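Local coordinates for beta-galactosidase BgaB (Bifidobacterium adolescentis, PDB 5VYM), which hydrolyses terminal non-reducing beta-D-galactose from galactooligosaccharides, preferring Gal(beta1-4)Gal, the chain here being the trimerisation domain of this family 42 glycosidase, at residues Tyr56-Tyr61 with Thr77-Asp82; Val69-Ala74 with Gly97-His102; Ile143-Ala148 with Asp155-Arg160; Glu171-Leu176 with Thr196-Gly201; Ala177-Glu182 with Asp190-Val195. One frame throughout, in Å; residues are numbered along the deposited sequence.

Contact 1 of 5, residues Tyr56-Tyr61 with Thr77-Asp82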
# COMPACT_ATOMS: atom_id res chain seq x y z
N TYR B 56 0.15 4.12 21.12
CA TYR B 56 -1.10 4.77 21.50
C TYR B 56 -1.99 5.01 20.29
O TYR B 56 -1.58 4.85 19.13
CB TYR B 56 -0.82 6.08 22.23
CG TYR B 56 -0.32 5.92 23.65
CD1 TYR B 56 -0.06 7.03 24.45
CD2 TYR B 56 -0.10 4.66 24.19
CE1 TYR B 56 0.39 6.88 25.75
CE2 TYR B 56 0.35 4.51 25.49
CZ TYR B 56 0.60 5.62 26.26
OH TYR B 56 1.05 5.47 27.55
N ASP B 57 -3.23 5.39 20.56
CA ASP B 57 -4.23 5.64 19.53
C ASP B 57 -4.08 7.07 19.03
O ASP B 57 -4.60 8.01 19.64
CB ASP B 57 -5.64 5.39 20.07
CG ASP B 57 -6.72 5.60 19.04
OD1 ASP B 57 -6.40 5.71 17.83
OD2 ASP B 57 -7.91 5.67 19.43
N TRP B 58 -3.36 7.24 17.92
CA TRP B 58 -3.19 8.55 17.30
C TRP B 58 -4.06 8.71 16.05
O TRP B 58 -3.75 9.55 15.20
CB TRP B 58 -1.72 8.78 16.95
CG TRP B 58 -0.99 7.54 16.52
CD1 TRP B 58 -0.13 6.80 17.28
CD2 TRP B 58 -1.06 6.89 15.25
NE1 TRP B 58 0.34 5.73 16.56
CE2 TRP B 58 -0.22 5.76 15.31
CE3 TRP B 58 -1.76 7.15 14.07
CZ2 TRP B 58 -0.05 4.90 14.23
CZ3 TRP B 58 -1.59 6.29 12.99
CH2 TRP B 58 -0.74 5.18 13.08
N SER B 59 -5.14 7.94 15.94
CA SER B 59 -6.00 8.01 14.77
C SER B 59 -6.74 9.34 14.68
O SER B 59 -7.19 9.71 13.59
CB SER B 59 -7.00 6.86 14.78
OG SER B 59 -7.84 6.93 15.93
N SER B 60 -6.89 10.06 15.80
CA SER B 60 -7.61 11.33 15.79
C SER B 60 -6.75 12.49 15.31
O SER B 60 -7.30 13.58 15.07
CB SER B 60 -8.14 11.63 17.20
OG SER B 60 -7.10 11.61 18.16
N TYR B 61 -5.44 12.31 15.18
CA TYR B 61 -4.60 13.37 14.65
C TYR B 61 -4.77 13.48 13.14
O TYR B 61 -5.26 12.57 12.47
CB TYR B 61 -3.13 13.11 14.99
CG TYR B 61 -2.78 13.35 16.44
CD1 TYR B 61 -2.96 12.36 17.39
CD2 TYR B 61 -2.27 14.58 16.86
CE1 TYR B 61 -2.64 12.58 18.72
CE2 TYR B 61 -1.95 14.80 18.18
CZ TYR B 61 -2.13 13.80 19.11
OH TYR B 61 -1.82 14.02 20.43
N THR B 77 2.95 -0.75 10.53
CA THR B 77 2.93 -0.26 9.16
C THR B 77 1.51 -0.29 8.59
O THR B 77 1.11 0.62 7.85
CB THR B 77 3.88 -1.08 8.28
OG1 THR B 77 5.18 -1.11 8.88
CG2 THR B 77 3.99 -0.47 6.89
N GLN B 78 0.74 -1.32 8.95
CA GLN B 78 -0.65 -1.39 8.53
C GLN B 78 -1.48 -0.28 9.17
O GLN B 78 -2.39 0.27 8.54
CB GLN B 78 -1.23 -2.76 8.88
CG GLN B 78 -2.67 -2.96 8.43
CD GLN B 78 -2.83 -2.91 6.93
OE1 GLN B 78 -2.08 -3.54 6.19
NE2 GLN B 78 -3.81 -2.14 6.46
N ARG B 79 -1.17 0.07 10.42
CA ARG B 79 -1.89 1.17 11.07
C ARG B 79 -1.66 2.49 10.36
O ARG B 79 -2.57 3.31 10.22
CB ARG B 79 -1.48 1.28 12.54
CG ARG B 79 -1.94 0.12 13.42
CD ARG B 79 -1.37 0.25 14.82
NE ARG B 79 -1.84 1.45 15.50
CZ ARG B 79 -1.18 2.06 16.49
NH1 ARG B 79 -0.02 1.58 16.90
NH2 ARG B 79 -1.69 3.14 17.05
N LEU B 80 -0.43 2.72 9.88
CA LEU B 80 -0.14 3.92 9.11
C LEU B 80 -0.89 3.91 7.78
O LEU B 80 -1.43 4.94 7.36
CB LEU B 80 1.36 4.05 8.87
CG LEU B 80 2.24 4.32 10.09
CD1 LEU B 80 3.70 4.23 9.71
CD2 LEU B 80 1.93 5.69 10.68
N ALA B 81 -0.93 2.75 7.11
CA ALA B 81 -1.63 2.67 5.83
C ALA B 81 -3.12 2.91 6.00
O ALA B 81 -3.73 3.63 5.21
CB ALA B 81 -1.37 1.31 5.18
N ASP B 82 -3.73 2.31 7.03
CA ASP B 82 -5.13 2.58 7.32
C ASP B 82 -5.35 4.05 7.66
O ASP B 82 -6.32 4.67 7.21
CB ASP B 82 -5.62 1.69 8.46
CG ASP B 82 -5.76 0.24 8.05
OD1 ASP B 82 -6.28 -0.02 6.95
OD2 ASP B 82 -5.35 -0.64 8.84
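R79 crosses the indole of W58 obliquely and ends on the backbone of Y56. Its NH2 sits 3.2 Å above the W58 ring plane, offset toward the rim, and the guanidinium and indole planes are 26° apart. The same NH2 donates to Y56 O at 2.7 Å; the oxygen lies near the guanidinium plane, but the nitrogen stands above the carbonyl plane and the N-H...O angle is a bent 137°. A turn at chi3 (63°) in an otherwise extended arm brings NH2 over the rim of the indole. NH1 forms a salt bridge with D76 and a hydrogen bond to L54 O, which also accepts from W58 NE1, so one carbonyl holds both groups.

The contact places the loop between strands 50-53 and 63-66 against helix 74-85, which flanks the parallel sheet of this domain. The inner end of the indole is the tight part: W58 CH2 meets L80 CD2 at 3.6 Å, V64 and L10 of the sheet touch the ring, and F83 meets it edge-to-face.

Toward solvent the fit is looser. The Y56 side chain comes no nearer the helix than 6.0 Å, and D57 turns away to form an Asx turn, its OD1 accepting from S59 N at 3.2 Å and from S59 OG at 2.7 Å.

Contact 2 of 5, residues Val69-Ala74 with Gly97-His102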
# COMPACT_ATOMS: atom_id res chain seq x y z
N VAL B 69 12.16 6.14 13.10
CA VAL B 69 11.43 5.03 13.74
C VAL B 69 11.97 3.77 13.08
O VAL B 69 11.38 3.19 12.16
CB VAL B 69 9.91 5.18 13.61
CG1 VAL B 69 9.20 4.02 14.28
CG2 VAL B 69 9.47 6.50 14.21
N LEU B 70 13.14 3.33 13.56
CA LEU B 70 13.85 2.23 12.91
C LEU B 70 13.05 0.93 12.97
O LEU B 70 13.02 0.16 12.01
CB LEU B 70 15.22 2.04 13.56
CG LEU B 70 16.25 3.14 13.31
CD1 LEU B 70 16.99 3.46 14.59
CD2 LEU B 70 17.21 2.72 12.22
N ILE B 71 12.39 0.67 14.10
CA ILE B 71 11.64 -0.56 14.31
C ILE B 71 10.18 -0.28 13.96
O ILE B 71 9.53 0.54 14.61
CB ILE B 71 11.77 -1.07 15.75
CG1 ILE B 71 13.23 -0.99 16.22
CG2 ILE B 71 11.26 -2.49 15.85
CD1 ILE B 71 14.17 -1.90 15.47
N LEU B 72 9.68 -0.96 12.94
CA LEU B 72 8.27 -0.89 12.56
C LEU B 72 7.77 -2.30 12.31
O LEU B 72 8.23 -2.97 11.38
CB LEU B 72 8.07 -0.03 11.31
CG LEU B 72 7.64 1.42 11.51
CD1 LEU B 72 7.24 2.05 10.18
CD2 LEU B 72 6.49 1.51 12.52
N SER B 73 6.84 -2.75 13.14
CA SER B 73 6.21 -4.04 12.92
C SER B 73 5.30 -3.97 11.69
O SER B 73 4.98 -2.89 11.18
CB SER B 73 5.41 -4.47 14.15
OG SER B 73 4.42 -3.51 14.46
N ALA B 74 4.90 -5.14 11.20
CA ALA B 74 3.93 -5.18 10.11
C ALA B 74 2.61 -4.56 10.53
O ALA B 74 1.99 -3.82 9.76
CB ALA B 74 3.73 -6.61 9.63
N GLY B 97 11.49 2.57 9.47
CA GLY B 97 10.96 1.36 8.89
C GLY B 97 11.99 0.43 8.29
O GLY B 97 11.73 -0.21 7.27
N LEU B 98 13.17 0.32 8.91
CA LEU B 98 14.22 -0.54 8.40
C LEU B 98 14.22 -1.93 9.03
O LEU B 98 14.67 -2.89 8.40
CB LEU B 98 15.59 0.11 8.63
CG LEU B 98 15.76 1.55 8.16
CD1 LEU B 98 17.21 2.01 8.34
CD2 LEU B 98 15.32 1.71 6.71
N ILE B 99 13.71 -2.05 10.26
CA ILE B 99 13.80 -3.28 11.03
C ILE B 99 12.42 -3.63 11.57
O ILE B 99 11.63 -2.74 11.91
CB ILE B 99 14.83 -3.15 12.17
CG1 ILE B 99 16.16 -2.61 11.64
CG2 ILE B 99 15.06 -4.48 12.85
CD1 ILE B 99 17.22 -2.41 12.70
N ASP B 100 12.13 -4.92 11.64
CA ASP B 100 10.84 -5.39 12.13
C ASP B 100 10.87 -5.54 13.65
O ASP B 100 11.89 -5.29 14.31
CB ASP B 100 10.44 -6.69 11.44
CG ASP B 100 11.23 -7.89 11.94
OD1 ASP B 100 12.34 -7.71 12.47
OD2 ASP B 100 10.73 -9.03 11.80
N GLU B 101 9.74 -5.96 14.23
CA GLU B 101 9.61 -6.02 15.68
C GLU B 101 10.48 -7.11 16.30
O GLU B 101 10.75 -7.05 17.51
CB GLU B 101 8.15 -6.24 16.08
CG GLU B 101 7.61 -7.64 15.80
CD GLU B 101 7.24 -7.87 14.35
OE1 GLU B 101 7.53 -6.99 13.50
OE2 GLU B 101 6.66 -8.93 14.04
N HIS B 102 10.92 -8.09 15.52
CA HIS B 102 11.84 -9.12 16.00
C HIS B 102 13.29 -8.72 15.81
O HIS B 102 14.17 -9.58 15.91
CB HIS B 102 11.56 -10.45 15.30
CG HIS B 102 10.20 -11.01 15.60
ND1 HIS B 102 9.97 -11.89 16.63
CD2 HIS B 102 9.01 -10.80 14.99
CE1 HIS B 102 8.68 -12.20 16.65
NE2 HIS B 102 8.08 -11.56 15.67
O HOH W 1 6.32 -7.95 11.44
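G97 N donates to V69 O at 2.8 Å, the first of three firm backbone hydrogen bonds between V69-A74 and G97-H102. I99 N gives to L70 O at 2.9 Å, and L72 N to I99 O at 2.8 Å, the last nearly straight at 163°. L98 N adds a weak bond to L70 O. I71 and I99 form a single bridge, with I71 CA-H directed at I99 O. Both segments are loops: they follow the neighbouring parallel strands 63-66 and 89-93, so the bridge ties together the chain leaving two adjacent strands of the sheet.

Apolar contacts lie beside these bonds. I71 CD1 rests on I99 CB at 3.6 Å; chi1 and chi2 of I71, -44° and -66°, fold CD1 back over I99, while its CG2 lies by D100 O. L70 CD2 meets L98 CD1 at 3.9 Å, and L72 CD1 lies against the CA of G97.

The polar end is solvated. E101 OE1 comes 3.4 Å from S73 CB and accepts from a water that in turn accepts from A74 N, in the first turn of helix 74-85. S73 is the N-cap of that helix, its OG accepting from D76 N.

Contact 3 of 5, residues Ile143-Ala148 with Asp155-Arg160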
# COMPACT_ATOMS: atom_id res chain seq x y z
N ILE B 143 -14.24 -27.92 -1.70
CA ILE B 143 -14.37 -27.31 -0.38
C ILE B 143 -15.61 -26.42 -0.38
O ILE B 143 -15.89 -25.73 -1.36
CB ILE B 143 -13.11 -26.50 -0.01
CG1 ILE B 143 -11.91 -27.43 0.16
CG2 ILE B 143 -13.33 -25.69 1.26
CD1 ILE B 143 -10.68 -26.73 0.69
N ARG B 144 -16.34 -26.43 0.74
CA ARG B 144 -17.52 -25.59 0.89
C ARG B 144 -17.15 -24.23 1.46
O ARG B 144 -16.10 -24.04 2.08
CB ARG B 144 -18.55 -26.26 1.80
CG ARG B 144 -18.99 -27.64 1.37
CD ARG B 144 -20.17 -28.10 2.21
NE ARG B 144 -20.27 -29.56 2.26
CZ ARG B 144 -19.70 -30.31 3.20
NH1 ARG B 144 -19.00 -29.74 4.17
NH2 ARG B 144 -19.84 -31.63 3.17
N LEU B 145 -18.05 -23.27 1.26
CA LEU B 145 -17.92 -21.93 1.81
C LEU B 145 -19.03 -21.68 2.82
O LEU B 145 -20.11 -22.27 2.73
CB LEU B 145 -17.98 -20.86 0.70
CG LEU B 145 -16.73 -20.58 -0.14
CD1 LEU B 145 -16.40 -21.73 -1.07
CD2 LEU B 145 -16.92 -19.29 -0.93
N SER B 146 -18.76 -20.79 3.77
CA SER B 146 -19.75 -20.37 4.75
C SER B 146 -19.66 -18.86 4.92
O SER B 146 -18.56 -18.30 4.98
CB SER B 146 -19.54 -21.07 6.10
OG SER B 146 -20.55 -20.69 7.02
N SER B 147 -20.82 -18.22 5.01
CA SER B 147 -20.86 -16.76 5.13
C SER B 147 -20.40 -16.35 6.53
O SER B 147 -20.93 -16.83 7.53
CB SER B 147 -22.27 -16.25 4.85
OG SER B 147 -22.60 -16.40 3.49
N ALA B 148 -19.40 -15.46 6.58
CA ALA B 148 -18.91 -14.98 7.86
C ALA B 148 -19.81 -13.92 8.48
O ALA B 148 -19.68 -13.63 9.67
CB ALA B 148 -17.49 -14.43 7.71
N ASP B 155 -23.72 -19.58 1.69
CA ASP B 155 -23.77 -20.89 2.33
C ASP B 155 -24.12 -21.97 1.31
O ASP B 155 -24.93 -21.75 0.41
CB ASP B 155 -24.78 -20.89 3.47
CG ASP B 155 -24.26 -20.20 4.71
OD1 ASP B 155 -23.02 -20.11 4.87
OD2 ASP B 155 -25.08 -19.75 5.54
N GLY B 156 -23.50 -23.13 1.47
CA GLY B 156 -23.71 -24.24 0.57
C GLY B 156 -22.93 -24.20 -0.72
O GLY B 156 -22.87 -25.21 -1.43
N THR B 157 -22.32 -23.06 -1.05
CA THR B 157 -21.51 -22.97 -2.26
C THR B 157 -20.21 -23.74 -2.09
O THR B 157 -19.72 -23.94 -0.98
CB THR B 157 -21.22 -21.51 -2.61
OG1 THR B 157 -20.46 -20.91 -1.55
CG2 THR B 157 -22.52 -20.74 -2.78
N THR B 158 -19.65 -24.19 -3.21
CA THR B 158 -18.43 -24.99 -3.21
C THR B 158 -17.42 -24.38 -4.17
O THR B 158 -17.71 -23.43 -4.90
CB THR B 158 -18.72 -26.45 -3.61
OG1 THR B 158 -19.32 -26.49 -4.91
CG2 THR B 158 -19.65 -27.10 -2.60
N THR B 159 -16.21 -24.94 -4.15
CA THR B 159 -15.15 -24.48 -5.04
C THR B 159 -14.16 -25.62 -5.26
O THR B 159 -13.91 -26.41 -4.35
CB THR B 159 -14.43 -23.25 -4.48
OG1 THR B 159 -13.34 -22.88 -5.34
CG2 THR B 159 -13.89 -23.52 -3.07
N ARG B 160 -13.63 -25.71 -6.48
CA ARG B 160 -12.59 -26.67 -6.81
C ARG B 160 -11.27 -25.99 -7.14
O ARG B 160 -10.36 -26.64 -7.69
CB ARG B 160 -13.04 -27.56 -7.97
CG ARG B 160 -14.13 -28.55 -7.60
CD ARG B 160 -15.14 -28.71 -8.73
NE ARG B 160 -15.75 -27.43 -9.09
CZ ARG B 160 -16.79 -26.90 -8.47
NH1 ARG B 160 -17.35 -27.52 -7.44
NH2 ARG B 160 -17.27 -25.73 -8.87
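L145 and T157 meet where the leucine CB lies 3.3 Å from T157 OG1. At chi1 62° that hydroxyl stands between the threonine's own N and carbonyl carbon, where it also bonds to L154 O. L145 carries CD1 over to T159 CG2, 3.7 Å away, the two side chains crossing at about a right angle. T159 has the other threonine arrangement: OG1 opposite its backbone N (chi1 176°) bonds to D211 O, leaving CG2 to face L145 and I143 O. I143, L145 and T159 share a side covered by Y179 and C210.

R144 and T158 are neighbours on the other side, R144 CG 4.1 Å from T158 CG2. Beyond that point the arginine runs extended to a salt bridge with E183.

D155 replaces a backbone partner at the far end. Its OD1 accepts from S147 N at 2.9 Å, on the syn side but well out of the carboxylate plane, and more weakly from S146 OG. S147 OG turns instead to L154 N.

Between the backbones, I143 and T159 exchange two hydrogen bonds and L145 N donates to T157 O at 2.9 Å. R144 and T158 form the non-hydrogen-bonded pair between them. The arrangement is an antiparallel beta hairpin, strands 143-147 and 158-163, at one edge of the domain's antiparallel sheet.

Contact 4 of 5, residues Glu171-Leu176 with Thr196-Gly201; sequences EHAQVL and TRNPYG
Two neighbouring antiparallel strands, 174-180 and 193-200, meet here in the antiparallel sheet of the trimerisation domain, with Q174 and R197 as their hydrogen-bonded pair and V175 and T196 as the non-hydrogen-bonded one. The axes of the short strands 174-176 and 196-200 approach to 4.8 Å, with 152° between their N-to-C directions. Q174 N donates to R197 O at 2.8 Å, almost straight, and R197 N returns a bond to Q174 O.

The same two residues pair again through their side chains, which lie side by side and point the same way. Both are extended, and chi1 of R197 (62°) brings its arm alongside the glutamine. NE and NH2 both donate to Q174 OE1, an oxygen in the guanidinium plane, whereas both nitrogens stand over one face of the amide; the amide and guanidinium planes are 62° apart. L176 CD2 covers a face of the guanidinium, 3.6 Å above its plane, and NH1 hydrogen-bonds to Y206 OH. On the other side of the sheet V175 CG2 meets T196 CG2.

Before the strand begins, H172 CB rests on P199 CG at 3.6 Å. N198 faces the subunit interface: its ND2 bonds to M121 O of the second subunit, while A173 and T196 pack on G123 and V124 of that chain. N198 OD1 accepts from a water at 2.8 Å, and this water accepts in turn from H172 N at 2.9 Å.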
# COMPACT_ATOMS: atom_id res chain seq x y z
N GLU B 171 -7.49 -3.00 9.42
CA GLU B 171 -8.32 -2.85 10.61
C GLU B 171 -9.80 -2.90 10.26
O GLU B 171 -10.60 -3.47 11.00
CB GLU B 171 -7.99 -1.54 11.32
CG GLU B 171 -6.54 -1.38 11.73
CD GLU B 171 -6.24 0.01 12.23
OE1 GLU B 171 -7.20 0.78 12.46
OE2 GLU B 171 -5.05 0.35 12.39
N HIS B 172 -10.17 -2.29 9.13
CA HIS B 172 -11.56 -2.19 8.72
C HIS B 172 -11.93 -3.20 7.64
O HIS B 172 -13.02 -3.09 7.06
CB HIS B 172 -11.86 -0.77 8.24
CG HIS B 172 -11.42 0.29 9.20
ND1 HIS B 172 -10.11 0.73 9.28
CD2 HIS B 172 -12.11 0.99 10.14
CE1 HIS B 172 -10.02 1.66 10.22
NE2 HIS B 172 -11.22 1.83 10.75
N ALA B 173 -11.06 -4.16 7.35
CA ALA B 173 -11.39 -5.18 6.37
C ALA B 173 -12.39 -6.17 6.97
O ALA B 173 -12.24 -6.61 8.11
CB ALA B 173 -10.13 -5.92 5.92
N GLN B 174 -13.42 -6.50 6.19
CA GLN B 174 -14.50 -7.36 6.64
C GLN B 174 -14.49 -8.66 5.86
O GLN B 174 -14.41 -8.64 4.62
CB GLN B 174 -15.85 -6.66 6.48
CG GLN B 174 -17.05 -7.53 6.81
CD GLN B 174 -18.37 -6.82 6.57
OE1 GLN B 174 -18.39 -5.69 6.07
NE2 GLN B 174 -19.47 -7.47 6.92
N VAL B 175 -14.55 -9.78 6.57
CA VAL B 175 -14.65 -11.09 5.93
C VAL B 175 -16.12 -11.37 5.63
O VAL B 175 -16.98 -11.23 6.50
CB VAL B 175 -14.05 -12.18 6.82
CG1 VAL B 175 -14.18 -13.54 6.14
CG2 VAL B 175 -12.59 -11.87 7.12
N LEU B 176 -16.40 -11.76 4.38
CA LEU B 176 -17.76 -12.07 3.97
C LEU B 176 -18.02 -13.57 3.87
O LEU B 176 -19.17 -14.00 4.03
CB LEU B 176 -18.08 -11.41 2.63
CG LEU B 176 -18.06 -9.88 2.63
CD1 LEU B 176 -18.40 -9.34 1.25
CD2 LEU B 176 -19.02 -9.33 3.67
N THR B 196 -13.58 -11.19 1.00
CA THR B 196 -13.40 -10.06 1.90
C THR B 196 -13.64 -8.76 1.14
O THR B 196 -13.57 -8.72 -0.09
CB THR B 196 -11.98 -10.01 2.50
OG1 THR B 196 -11.04 -9.71 1.46
CG2 THR B 196 -11.62 -11.34 3.14
N ARG B 197 -13.93 -7.71 1.89
CA ARG B 197 -14.01 -6.36 1.35
C ARG B 197 -13.34 -5.41 2.32
O ARG B 197 -13.36 -5.62 3.54
CB ARG B 197 -15.46 -5.92 1.08
CG ARG B 197 -16.35 -5.86 2.31
CD ARG B 197 -17.79 -5.57 1.90
NE ARG B 197 -18.72 -5.64 3.02
CZ ARG B 197 -20.04 -5.63 2.90
NH1 ARG B 197 -20.60 -5.55 1.69
NH2 ARG B 197 -20.82 -5.70 3.97
N ASN B 198 -12.73 -4.35 1.78
CA ASN B 198 -11.94 -3.42 2.57
C ASN B 198 -12.18 -2.01 2.06
O ASN B 198 -12.11 -1.77 0.84
CB ASN B 198 -10.45 -3.78 2.49
CG ASN B 198 -9.58 -2.84 3.31
OD1 ASN B 198 -9.89 -2.52 4.45
ND2 ASN B 198 -8.48 -2.39 2.72
N PRO B 199 -12.46 -1.05 2.94
CA PRO B 199 -12.58 0.34 2.50
C PRO B 199 -11.22 0.92 2.15
O PRO B 199 -10.22 0.69 2.85
CB PRO B 199 -13.19 1.05 3.71
CG PRO B 199 -12.79 0.21 4.87
CD PRO B 199 -12.78 -1.21 4.37
N TYR B 200 -11.18 1.66 1.04
CA TYR B 200 -9.96 2.31 0.58
C TYR B 200 -10.34 3.71 0.11
O TYR B 200 -10.95 3.86 -0.96
CB TYR B 200 -9.29 1.51 -0.55
CG TYR B 200 -7.93 2.03 -0.94
CD1 TYR B 200 -6.79 1.62 -0.26
CD2 TYR B 200 -7.78 2.91 -2.01
CE1 TYR B 200 -5.54 2.09 -0.62
CE2 TYR B 200 -6.54 3.38 -2.37
CZ TYR B 200 -5.42 2.97 -1.68
OH TYR B 200 -4.17 3.43 -2.04
N GLY B 201 -9.99 4.72 0.89
CA GLY B 201 -10.42 6.07 0.58
C GLY B 201 -11.93 6.17 0.67
O GLY B 201 -12.55 5.69 1.63
O HOH W 2 -8.68 -1.59 6.76

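Contact 5 of 5, residues Ala177-Glu182 with Asp190-Val195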
# COMPACT_ATOMS: atom_id res chain seq x y z
N ALA B 177 -16.99 -14.37 3.61
CA ALA B 177 -17.14 -15.81 3.51
C ALA B 177 -15.84 -16.48 3.90
O ALA B 177 -14.75 -15.95 3.66
CB ALA B 177 -17.56 -16.24 2.10
N THR B 178 -15.96 -17.65 4.52
CA THR B 178 -14.82 -18.47 4.90
C THR B 178 -15.03 -19.89 4.40
O THR B 178 -16.15 -20.30 4.10
CB THR B 178 -14.60 -18.49 6.42
OG1 THR B 178 -15.83 -18.85 7.07
CG2 THR B 178 -14.14 -17.14 6.92
N TYR B 179 -13.93 -20.63 4.29
CA TYR B 179 -14.01 -22.05 3.98
C TYR B 179 -14.36 -22.82 5.24
O TYR B 179 -13.74 -22.62 6.30
CB TYR B 179 -12.69 -22.54 3.39
CG TYR B 179 -12.22 -21.77 2.19
CD1 TYR B 179 -12.92 -21.83 0.99
CD2 TYR B 179 -11.08 -20.97 2.24
CE1 TYR B 179 -12.50 -21.12 -0.12
CE2 TYR B 179 -10.65 -20.26 1.14
CZ TYR B 179 -11.36 -20.34 -0.04
OH TYR B 179 -10.94 -19.63 -1.14
N ALA B 180 -15.36 -23.69 5.14
CA ALA B 180 -15.83 -24.46 6.28
C ALA B 180 -16.18 -25.87 5.83
O ALA B 180 -16.31 -26.15 4.63
CB ALA B 180 -17.03 -23.79 6.96
N GLY B 181 -16.34 -26.76 6.80
CA GLY B 181 -16.70 -28.14 6.54
C GLY B 181 -15.54 -29.09 6.81
O GLY B 181 -14.42 -28.69 7.11
N GLU B 182 -15.85 -30.38 6.68
CA GLU B 182 -14.85 -31.41 6.94
C GLU B 182 -13.73 -31.37 5.91
O GLU B 182 -12.56 -31.58 6.26
CB GLU B 182 -15.51 -32.79 6.96
CG GLU B 182 -16.46 -33.01 8.13
CD GLU B 182 -17.18 -34.34 8.05
OE1 GLU B 182 -18.40 -34.38 8.33
OE2 GLU B 182 -16.53 -35.35 7.70
N ASP B 190 -10.39 -24.40 7.48
CA ASP B 190 -11.62 -24.10 8.21
C ASP B 190 -11.42 -22.78 8.95
O ASP B 190 -10.78 -22.73 10.01
CB ASP B 190 -11.97 -25.23 9.16
CG ASP B 190 -13.40 -25.15 9.68
OD1 ASP B 190 -13.79 -24.09 10.21
OD2 ASP B 190 -14.14 -26.15 9.54
N GLY B 191 -11.97 -21.70 8.40
CA GLY B 191 -11.81 -20.37 8.95
C GLY B 191 -11.03 -19.42 8.06
O GLY B 191 -11.03 -18.21 8.33
N THR B 192 -10.36 -19.92 7.02
CA THR B 192 -9.59 -19.07 6.13
C THR B 192 -10.52 -18.18 5.31
O THR B 192 -11.58 -18.61 4.86
CB THR B 192 -8.72 -19.92 5.21
OG1 THR B 192 -7.86 -20.76 6.00
CG2 THR B 192 -7.86 -19.04 4.30
N ALA B 193 -10.11 -16.92 5.13
CA ALA B 193 -10.92 -15.96 4.40
C ALA B 193 -11.05 -16.35 2.93
O ALA B 193 -10.04 -16.60 2.26
CB ALA B 193 -10.33 -14.56 4.53
N ALA B 194 -12.28 -16.39 2.44
CA ALA B 194 -12.57 -16.67 1.04
C ALA B 194 -13.05 -15.44 0.27
O ALA B 194 -12.66 -15.25 -0.88
CB ALA B 194 -13.62 -17.78 0.92
N VAL B 195 -13.89 -14.61 0.89
CA VAL B 195 -14.38 -13.38 0.29
C VAL B 195 -14.28 -12.27 1.34
O VAL B 195 -14.83 -12.41 2.44
CB VAL B 195 -15.83 -13.50 -0.21
CG1 VAL B 195 -16.31 -12.16 -0.76
CG2 VAL B 195 -15.94 -14.59 -1.27
O HOH W 3 -8.90 -18.05 -0.44
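The ring of Y179 carries A194 on one face: the methyl CB sits 3.8 Å from the ring centroid and 20° off the normal, a CH-pi contact offset toward CZ. At the ring edge, in its plane, lie T192 CB and a water 2.7 Å from the phenol OH. The water also lies within hydrogen-bonding reach of A193 O. Strand 143-147 adds I143 and L145 to the surroundings of the ring, and C210 touches it as well. With chi1 -55°, CG lies opposite the carbonyl carbon, and the ring leans over the neighbouring segment toward A194.

A bulge in the strand goes with this placement of A194. A194 and V195 stand together opposite A177, a classic beta bulge, and A177 O accepts from both of their nitrogens: from A194 N at 2.8 Å and from V195 N at 3.2 Å, both from the same face of the carbonyl plane. A177 N completes the group by donating to V195 O, here in the carbonyl plane on a lone pair. The register moves by one residue between A177 and T178, before strands 174-180 and 193-200 reach the connection that holds helix 182-186.

Past the bulge, Y179 N bonds to T192 O and G191 N to Y179 O at 2.9 Å. T178 CG2 lies 3.6 Å from G191 O, and its OG1 makes a weak bond to S146 O. A177 CB packs against V195 CB at 4.0 Å.

Contacts 3, 4 and 5 share one antiparallel sheet. Contacts 4 and 5 use the same two strands in succession, joined by L176 N to V195 O at 2.6 Å, a probable hydrogen bond. Contact 3 adds the neighbouring hairpin: its centre is 7 Å from that of contact 5, with S146 N 2.7 Å from T178 O. Contacts 1 and 2 belong to the parallel-sheet part, and L80 of one packs on L72 of the other. D82 OD2 and E171 N, 3.2 Å apart, make a probable hydrogen bond between the two parts, joining contacts 1 and 4. The catalytic site, as in other family 42 enzymes, probably lies in the barrel domain, which is not part of this chain.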